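Local atomic coordinates of DNA replication factor Cdt1 (Mus musculus, PDB entry 3A4C), a protein that helps license DNA replication by promoting loading of the MCM complex at origins, and also supports stable kinetochore-microtubule attachment in mitosis. Residues Gln5-Arg8 against Leu9-Glu13. Residues are numbered along the deposited sequence; the frame is centred on the assembly and turned at random.
Sequences QELR and LQRLE
Leu-7 lies under the guanidinium of Arg-11, one helical turn further on, with its CD2 3.3 Å from the guanidinium plane and displaced toward the rim; the nearest approach is CD2 of Leu-7 to NH2 of Arg-11, 3.5 Å. Both residues bring the contact about: CG of Leu-7 stands opposite its backbone N (chi1 -178°), whereas the Arg-11 chain starts beside its own N (chi1 -68°) and runs extended back along the helix. The other methyl of Leu-7, CD1, meets the amide oxygen OE1 of Gln-10 at 3.7 Å. On the neighbouring face Arg-8 repeats the theme in reverse, the arginine now preceding the leucine: its extended chain passes Leu-12, whose CD1 lies 3.8 Å from Arg-8 NE. The extended Gln-10 side chain crosses that of Glu-6 at about a right angle, its CG 3.2 Å from the Glu-6 backbone O; the carboxylate and amide planes are 50° apart. Beneath these pairs run four i to i+4 backbone bonds, from Leu-9 N to Gln-5 O through Leu-12 N to Arg-8 O, the last 2.8 Å long. All belong to helix 3-27 of the Cdt1 C-terminal winged-helix domain. Arg-8 and Arg-11 both touch Leu-62 of helix 53-66, and Arg-8 also forms a salt bridge to Glu-104 in helix 90-104, while Glu-6 pairs with Arg-1. The arginines thus offer their neighbouring leucines van der Waals contact through the aliphatic chain or the flat guanidinium face, and in Arg-8 the same side chain carries its charge across to the C-terminal helix.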
# COMPACT_ATOMS: atom_id res chain seq x y z
N GLN A 5 1.14 11.75 -15.08
CA GLN A 5 -0.01 10.86 -15.15
C GLN A 5 0.43 9.47 -15.57
O GLN A 5 -0.13 8.47 -15.12
CB GLN A 5 -1.04 11.41 -16.12
CG GLN A 5 -2.36 10.69 -16.09
CD GLN A 5 -3.42 11.39 -16.90
OE1 GLN A 5 -3.43 11.30 -18.12
NE2 GLN A 5 -4.31 12.10 -16.22
N GLU A 6 1.42 9.39 -16.46
CA GLU A 6 1.92 8.08 -16.84
C GLU A 6 2.55 7.41 -15.61
O GLU A 6 2.41 6.21 -15.41
CB GLU A 6 2.93 8.18 -17.98
CG GLU A 6 3.46 6.82 -18.44
CD GLU A 6 2.35 5.87 -18.88
OE1 GLU A 6 1.55 6.25 -19.77
OE2 GLU A 6 2.29 4.74 -18.35
N LEU A 7 3.22 8.21 -14.79
CA LEU A 7 3.81 7.69 -13.56
C LEU A 7 2.73 7.18 -12.62
O LEU A 7 2.85 6.08 -12.07
CB LEU A 7 4.64 8.76 -12.88
CG LEU A 7 5.35 8.31 -11.60
CD1 LEU A 7 6.16 7.04 -11.86
CD2 LEU A 7 6.23 9.42 -11.07
N ARG A 8 1.68 7.96 -12.42
CA ARG A 8 0.59 7.51 -11.57
C ARG A 8 -0.00 6.19 -12.06
O ARG A 8 -0.26 5.28 -11.27
CB ARG A 8 -0.53 8.55 -11.46
CG ARG A 8 -1.61 8.12 -10.45
CD ARG A 8 -2.69 9.17 -10.27
NE ARG A 8 -3.77 8.71 -9.39
CZ ARG A 8 -3.68 8.63 -8.07
NH1 ARG A 8 -2.55 8.96 -7.45
NH2 ARG A 8 -4.72 8.21 -7.36
N LEU A 9 -0.25 6.09 -13.36
CA LEU A 9 -0.79 4.86 -13.91
C LEU A 9 0.16 3.68 -13.65
O LEU A 9 -0.28 2.58 -13.33
CB LEU A 9 -1.06 5.01 -15.41
CG LEU A 9 -1.92 3.91 -16.04
CD1 LEU A 9 -3.29 3.88 -15.38
CD2 LEU A 9 -2.04 4.13 -17.54
N GLN A 10 1.46 3.92 -13.78
CA GLN A 10 2.47 2.91 -13.45
C GLN A 10 2.33 2.43 -12.01
O GLN A 10 2.34 1.23 -11.73
CB GLN A 10 3.89 3.47 -13.64
CG GLN A 10 4.31 3.60 -15.11
CD GLN A 10 5.70 4.17 -15.29
OE1 GLN A 10 6.45 4.35 -14.32
NE2 GLN A 10 6.07 4.46 -16.54
N ARG A 11 2.18 3.38 -11.09
CA ARG A 11 2.07 3.06 -9.67
C ARG A 11 0.77 2.33 -9.38
O ARG A 11 0.76 1.34 -8.65
CB ARG A 11 2.14 4.34 -8.84
CG ARG A 11 3.52 5.00 -8.89
CD ARG A 11 3.53 6.35 -8.19
NE ARG A 11 4.89 6.83 -7.97
CZ ARG A 11 5.22 8.12 -7.90
NH1 ARG A 11 4.30 9.06 -8.07
NH2 ARG A 11 6.48 8.47 -7.69
N LEU A 12 -0.32 2.82 -9.95
CA LEU A 12 -1.64 2.23 -9.71
C LEU A 12 -1.69 0.77 -10.18
O LEU A 12 -2.38 -0.07 -9.59
CB LEU A 12 -2.74 3.05 -10.39
CG LEU A 12 -3.01 4.44 -9.82
CD1 LEU A 12 -4.13 5.13 -10.60
CD2 LEU A 12 -3.37 4.36 -8.35
N GLU A 13 -0.95 0.47 -11.23
CA GLU A 13 -0.94 -0.88 -11.75
C GLU A 13 -0.26 -1.87 -10.79
O GLU A 13 -0.55 -3.06 -10.82
CB GLU A 13 -0.32 -0.92 -13.15
CG GLU A 13 -1.30 -0.46 -14.22
CD GLU A 13 -0.66 -0.23 -15.58
OE1 GLU A 13 0.59 -0.23 -15.66
OE2 GLU A 13 -1.41 -0.04 -16.56